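Local coordinates for BH0493 protein (Bacillus halodurans C-125, PDB 2QEE) that binds zinc and is probably a metal-dependent enzyme of the amidohydrolase superfamily, at residues R74-D78 and L114-R118; M322-W327 and F351-D357. All coordinates share one frame; numbering follows the deposited sequence. Where two conformers were deposited one is given.

Contact 1: R74-D78 and L114-R118; sequences REQAD and LQVYR
Arg-118 reaches from the first turn of helix 114-122 onto helix 73-86, and its path illustrates how one arginine can bridge helices. Its CB points at the other helix, and the chain then runs straight from CG to NE. CD lies 3.5 Å from CZ of Arg-74, over one face of that guanidinium. NE sits 3.3 Å from Arg-74 NH1; both are donors, and both form salt bridges with Asp-45 of helix 44-48, whose carboxylate probably helps hold the two arginines together. The guanidiniums stack with planes 18° apart, while CG of Arg-74 covers the centre of the Arg-118 group. Leu-114 CD2 packs on the opposite face. At the tip, Arg-118 NH1 and NH2 both donate hydrogen bonds of 2.9 Å to Asp-78 OD1, an end-on salt bridge on one oxygen; NH1 meets the syn lone pair of OD1, whereas NH2 comes from above the carboxylate plane. Ala-77 CB sits at the guanidinium edge, 3.6 Å from NH2. A leucine in place of Arg-118 would probably leave Asp-78 OD1 without either donor and strip the stacked partner from Arg-74. The like charges are probably offset by Asp-78 and Asp-45, which would let the guanidiniums stack.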
loop_
_atom_site.group_PDB
_atom_site.type_symbol
_atom_site.label_atom_id
_atom_site.label_comp_id
_atom_site.label_asym_id
_atom_site.label_seq_id
_atom_site.Cartn_x
_atom_site.Cartn_y
_atom_site.Cartn_z
ATOM N N ARG C 74 -24.547 10.952 -28.545
ATOM C CA ARG C 74 -25.627 11.402 -27.667
ATOM C C ARG C 74 -26.294 10.246 -26.942
ATOM O O ARG C 74 -26.568 10.335 -25.751
ATOM C CB ARG C 74 -26.685 12.232 -28.408
ATOM C CG ARG C 74 -27.704 12.969 -27.470
ATOM C CD ARG C 74 -28.818 13.752 -28.256
ATOM N NE ARG C 74 -28.786 15.233 -28.276
ATOM C CZ ARG C 74 -27.737 16.049 -28.081
ATOM N NH1 ARG C 74 -26.511 15.597 -27.811
ATOM N NH2 ARG C 74 -27.929 17.363 -28.164
ATOM N N GLU C 75 -26.569 9.159 -27.665
ATOM C CA GLU C 75 -27.227 7.988 -27.068
ATOM C C GLU C 75 -26.351 7.326 -25.998
ATOM O O GLU C 75 -26.881 6.928 -24.954
ATOM C CB GLU C 75 -27.592 6.934 -28.127
ATOM C CG GLU C 75 -28.756 7.394 -29.002
ATOM C CD GLU C 75 -28.881 6.648 -30.315
ATOM O OE1 GLU C 75 -28.045 5.786 -30.641
ATOM O OE2 GLU C 75 -29.851 6.951 -31.035
ATOM N N GLN C 76 -25.053 7.223 -26.275
ATOM C CA GLN C 76 -24.077 6.664 -25.290
ATOM C C GLN C 76 -24.121 7.540 -24.038
ATOM O O GLN C 76 -24.245 7.026 -22.925
ATOM C CB GLN C 76 -22.685 6.666 -25.892
ATOM C CG GLN C 76 -22.468 5.584 -26.974
ATOM C CD GLN C 76 -21.142 5.752 -27.677
ATOM O OE1 GLN C 76 -20.475 6.768 -27.532
ATOM N NE2 GLN C 76 -20.771 4.776 -28.494
ATOM N N ALA C 77 -24.054 8.856 -24.234
ATOM C CA ALA C 77 -24.069 9.787 -23.102
ATOM C C ALA C 77 -25.358 9.692 -22.290
ATOM O O ALA C 77 -25.339 9.708 -21.064
ATOM C CB ALA C 77 -23.804 11.208 -23.589
ATOM N N ASP C 78 -26.510 9.593 -22.964
ATOM C CA ASP C 78 -27.762 9.370 -22.309
ATOM C C ASP C 78 -27.755 8.075 -21.454
ATOM O O ASP C 78 -28.275 8.062 -20.339
ATOM C CB ASP C 78 -28.885 9.211 -23.370
ATOM C CG ASP C 78 -29.304 10.510 -24.017
ATOM O OD1 ASP C 78 -29.019 11.606 -23.495
ATOM O OD2 ASP C 78 -29.999 10.414 -25.051
ATOM N N LEU C 114 -29.861 17.290 -18.452
ATOM C CA LEU C 114 -28.830 17.065 -19.438
ATOM C C LEU C 114 -29.126 17.851 -20.744
ATOM O O LEU C 114 -28.205 18.346 -21.393
ATOM C CB LEU C 114 -28.658 15.562 -19.673
ATOM C CG LEU C 114 -27.570 15.031 -20.577
ATOM C CD1 LEU C 114 -26.162 15.486 -20.184
ATOM C CD2 LEU C 114 -27.650 13.475 -20.682
ATOM N N GLN C 115 -30.407 17.965 -21.104
ATOM C CA GLN C 115 -30.738 18.745 -22.299
ATOM C C GLN C 115 -30.371 20.209 -22.118
ATOM O O GLN C 115 -29.809 20.807 -23.048
ATOM C CB GLN C 115 -32.199 18.569 -22.738
ATOM C CG GLN C 115 -32.465 17.248 -23.449
ATOM C CD GLN C 115 -31.471 16.926 -24.588
ATOM O OE1 GLN C 115 -30.751 15.943 -24.512
ATOM N NE2 GLN C 115 -31.440 17.760 -25.642
ATOM N N VAL C 116 -30.609 20.771 -20.946
ATOM C CA VAL C 116 -30.143 22.146 -20.667
ATOM C C VAL C 116 -28.612 22.272 -20.675
ATOM O O VAL C 116 -28.070 23.240 -21.211
ATOM C CB VAL C 116 -30.821 22.722 -19.418
ATOM C CG1 VAL C 116 -30.132 23.995 -18.911
ATOM C CG2 VAL C 116 -32.327 22.991 -19.730
ATOM N N TYR C 117 -27.902 21.237 -20.178
ATOM C CA TYR C 117 -26.440 21.282 -20.203
ATOM C C TYR C 117 -25.902 21.322 -21.634
ATOM O O TYR C 117 -24.989 22.095 -21.964
ATOM C CB TYR C 117 -25.801 20.109 -19.378
ATOM C CG TYR C 117 -26.345 19.882 -17.962
ATOM C CD1 TYR C 117 -26.855 20.941 -17.180
ATOM C CD2 TYR C 117 -26.318 18.575 -17.386
ATOM C CE1 TYR C 117 -27.353 20.705 -15.881
ATOM C CE2 TYR C 117 -26.804 18.333 -16.129
ATOM C CZ TYR C 117 -27.314 19.407 -15.367
ATOM O OH TYR C 117 -27.843 19.194 -14.122
ATOM N N ARG C 118 -26.499 20.519 -22.499
ATOM C CA ARG C 118 -26.060 20.433 -23.865
ATOM C C ARG C 118 -26.234 21.778 -24.554
ATOM O O ARG C 118 -25.373 22.172 -25.346
ATOM C CB ARG C 118 -26.827 19.341 -24.604
ATOM C CG ARG C 118 -26.380 17.925 -24.240
ATOM C CD ARG C 118 -27.372 16.849 -24.697
ATOM N NE ARG C 118 -26.753 15.521 -24.511
ATOM C CZ ARG C 118 -27.415 14.398 -24.229
ATOM N NH1 ARG C 118 -28.744 14.386 -24.144
ATOM N NH2 ARG C 118 -26.726 13.265 -24.069
#

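Contact 2: M322-W327 and F351-D357; sequences MIFGCW and FIPQHSD. With ZN (zinc ion), chain T.
Ile-323 O accepts from Ile-352 N at 3.1 Å and Gly-325 N gives to Ile-352 O at 2.8 Å, a single parallel bridge centred on Phe-324 and Ile-352 between segments whose end-to-end directions differ by 35°. Apolar side chains pack around it. The Met-322 and Ile-352 side chains cross at about a right angle, CG against CD1, the methionine sulfur rests by the backbone of Phe-351, and the beta carbons of Phe-324 and Ile-352 touch. Beyond the bridge, side chains take over from backbone. CB of Gln-354 points away from 322-327, yet a bend at its chi2 (61°) brings OE1 back to accept from Cys-326 N at 2.9 Å, as well as from His-355 N; its NE2 bonds to Ser-371 of helix 363-388. Gly-325 has a positive phi; its CA lies 3.3 Å from His-355 ND1, and a beta carbon there would collide with that nitrogen. The imidazole is held between Phe-324, whose edge meets one face in a T-shaped pair with planes at 61°, and a water over the centre of the other, bonded to Cys-326 O and His-355 O. His-355 NE2 donates to Asp-357 OD2 at 3.2 Å, near the imidazole plane but from above the carboxylate. The same oxygen meets the edge of the Trp-327 indole, 3.1 Å from CD1. Asp-357 OD1 binds zinc at 2.1 Å, and a zinc-bound water accepts from Trp-327 NE1. His-28 and His-30, just after strand 24-26, complete the protein ligands with Asp-357, in the loop before helix 363-388; this is consistent with the metal site of an amidohydrolase-type (beta/alpha)8 barrel, in which a His-X-His pair after the first strand and a late aspartate bind the metal.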
loop_
_atom_site.group_PDB
_atom_site.type_symbol
_atom_site.label_atom_id
_atom_site.label_comp_id
_atom_site.label_asym_id
_atom_site.label_seq_id
_atom_site.Cartn_x
_atom_site.Cartn_y
_atom_site.Cartn_z
ATOM N N MET C 322 12.824 13.014 -12.654
ATOM C CA MET C 322 11.772 13.892 -12.124
ATOM C C MET C 322 10.544 13.007 -12.183
ATOM O O MET C 322 10.156 12.545 -13.238
ATOM C CB MET C 322 11.549 15.156 -12.969
ATOM C CG MET C 322 10.371 16.032 -12.540
ATOM S SD MET C 322 10.565 16.502 -10.785
ATOM C CE MET C 322 11.907 17.656 -10.919
ATOM N N ILE C 323 9.937 12.741 -11.032
ATOM C CA ILE C 323 8.660 11.976 -11.055
ATOM C C ILE C 323 7.477 12.912 -11.123
ATOM O O ILE C 323 7.515 14.056 -10.574
ATOM C CB ILE C 323 8.556 10.997 -9.829
ATOM C CG1 ILE C 323 8.380 11.760 -8.543
ATOM C CG2 ILE C 323 9.790 10.057 -9.825
ATOM C CD1 ILE C 323 8.443 10.761 -7.317
ATOM N N PHE C 324 6.403 12.494 -11.790
ATOM C CA PHE C 324 5.272 13.381 -12.006
ATOM C C PHE C 324 3.956 12.639 -11.886
ATOM O O PHE C 324 3.870 11.457 -12.357
ATOM C CB PHE C 324 5.353 14.108 -13.359
ATOM C CG PHE C 324 5.119 13.213 -14.559
ATOM C CD1 PHE C 324 3.843 13.112 -15.160
ATOM C CD2 PHE C 324 6.191 12.500 -15.106
ATOM C CE1 PHE C 324 3.642 12.304 -16.301
ATOM C CE2 PHE C 324 6.008 11.685 -16.271
ATOM C CZ PHE C 324 4.687 11.608 -16.850
ATOM N N GLY C 325 3.016 13.270 -11.199
ATOM C CA GLY C 325 1.589 12.994 -11.355
ATOM C C GLY C 325 1.134 11.664 -10.743
ATOM O O GLY C 325 1.910 10.819 -10.294
ATOM N N CYS C 326 -0.184 11.524 -10.756
ATOM C CA CYS C 326 -0.821 10.334 -10.303
ATOM C C CYS C 326 -1.636 9.870 -11.463
ATOM O O CYS C 326 -2.725 10.359 -11.686
ATOM C CB CYS C 326 -1.728 10.707 -9.114
ATOM S SG CYS C 326 -0.852 11.493 -7.737
ATOM N N TRP C 327 -1.078 8.908 -12.188
ATOM C CA TRP C 327 -1.566 8.559 -13.497
ATOM C C TRP C 327 -2.731 7.573 -13.420
ATOM O O TRP C 327 -2.574 6.488 -12.824
ATOM C CB TRP C 327 -0.357 7.894 -14.209
ATOM C CG TRP C 327 -0.544 7.520 -15.641
ATOM C CD1 TRP C 327 -1.327 8.152 -16.562
ATOM C CD2 TRP C 327 0.095 6.425 -16.331
ATOM N NE1 TRP C 327 -1.238 7.497 -17.780
ATOM C CE2 TRP C 327 -0.372 6.446 -17.669
ATOM C CE3 TRP C 327 1.027 5.451 -15.952
ATOM C CZ2 TRP C 327 0.050 5.506 -18.636
ATOM C CZ3 TRP C 327 1.453 4.525 -16.924
ATOM C CH2 TRP C 327 0.958 4.558 -18.232
ATOM N N PHE C 351 9.432 17.519 -6.740
ATOM C CA PHE C 351 8.706 16.668 -7.667
ATOM C C PHE C 351 7.551 17.426 -8.258
ATOM O O PHE C 351 7.274 18.561 -7.843
ATOM C CB PHE C 351 8.180 15.418 -6.912
ATOM C CG PHE C 351 7.092 15.703 -5.843
ATOM C CD1 PHE C 351 5.800 15.308 -6.105
ATOM C CD2 PHE C 351 7.421 16.242 -4.579
ATOM C CE1 PHE C 351 4.765 15.531 -5.149
ATOM C CE2 PHE C 351 6.426 16.473 -3.617
ATOM C CZ PHE C 351 5.095 16.121 -3.903
ATOM N N ILE C 352 6.849 16.802 -9.202
ATOM C CA ILE C 352 5.661 17.391 -9.822
ATOM C C ILE C 352 4.454 16.565 -9.346
ATOM O O ILE C 352 4.244 15.398 -9.769
ATOM C CB ILE C 352 5.772 17.382 -11.379
ATOM C CG1 ILE C 352 7.017 18.201 -11.829
ATOM C CG2 ILE C 352 4.445 17.824 -12.050
ATOM C CD1 ILE C 352 7.388 17.867 -13.304
ATOM N N PRO C 353 3.682 17.126 -8.422
ATOM C CA PRO C 353 2.583 16.283 -7.831
ATOM C C PRO C 353 1.492 15.812 -8.783
ATOM O O PRO C 353 0.917 14.735 -8.569
ATOM C CB PRO C 353 1.949 17.182 -6.751
ATOM C CG PRO C 353 2.421 18.593 -7.087
ATOM C CD PRO C 353 3.817 18.436 -7.741
ATOM N N GLN C 354 1.148 16.563 -9.833
ATOM C CA GLN C 354 -0.019 16.141 -10.595
ATOM C C GLN C 354 0.040 16.609 -12.058
ATOM O O GLN C 354 0.726 17.608 -12.361
ATOM C CB GLN C 354 -1.308 16.625 -9.951
ATOM C CG GLN C 354 -2.604 16.128 -10.583
ATOM C CD GLN C 354 -2.708 14.590 -10.535
ATOM O OE1 GLN C 354 -1.859 13.893 -11.110
ATOM N NE2 GLN C 354 -3.767 14.069 -9.871
ATOM N N HIS C 355 -0.680 15.865 -12.895
ATOM C CA HIS C 355 -1.018 16.262 -14.260
ATOM C C HIS C 355 -2.456 15.796 -14.457
ATOM O O HIS C 355 -2.911 14.944 -13.706
ATOM C CB HIS C 355 -0.084 15.631 -15.294
ATOM C CG HIS C 355 -0.162 14.133 -15.400
ATOM N ND1 HIS C 355 0.403 13.296 -14.457
ATOM C CD2 HIS C 355 -0.737 13.323 -16.321
ATOM C CE1 HIS C 355 0.190 12.034 -14.797
ATOM N NE2 HIS C 355 -0.496 12.019 -15.930
ATOM N N SER C 356 -3.152 16.297 -15.480
ATOM C CA SER C 356 -4.557 15.903 -15.658
ATOM C C SER C 356 -4.747 14.689 -16.538
ATOM O O SER C 356 -5.739 13.944 -16.380
ATOM C CB SER C 356 -5.409 17.054 -16.214
ATOM O OG SER C 356 -5.102 17.294 -17.601
ATOM N N ASP C 357 -3.860 14.531 -17.518
ATOM C CA ASP C 357 -4.089 13.566 -18.587
ATOM C C ASP C 357 -5.482 13.802 -19.250
ATOM O O ASP C 357 -6.128 12.853 -19.682
ATOM C CB ASP C 357 -4.100 12.176 -17.982
ATOM C CG ASP C 357 -3.260 11.299 -18.692
ATOM O OD1 ASP C 357 -3.397 11.327 -19.930
ATOM O OD2 ASP C 357 -2.432 10.664 -18.023
HETATM ZN ZN ZN T . -1.939 10.237 -21.072
HETATM O O HOH W 1 -3.037 12.152 -13.704
HETATM O O HOH W 2 -1.577 8.499 -20.777
#

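From the N terminus, the chain first lays down His-28 and His-30 of the zinc site, then leaves for a helical region. There contact 1 closes a loop of 35 residues, including helix 93-104, by bringing helix 114-122 back against helix 73-86. The chain next builds most of the remaining strands before contact 2 opens; this one joins strand 321-323 to the segment after helix 333-347, around a loop of 23 residues. The two loops follow in series, neither enclosing nor crossing the other, with centres about 32 Å apart. Asp-357 in contact 2 nevertheless meets the early histidines at the zinc, so the metal site spans the whole excursion that holds contact 1.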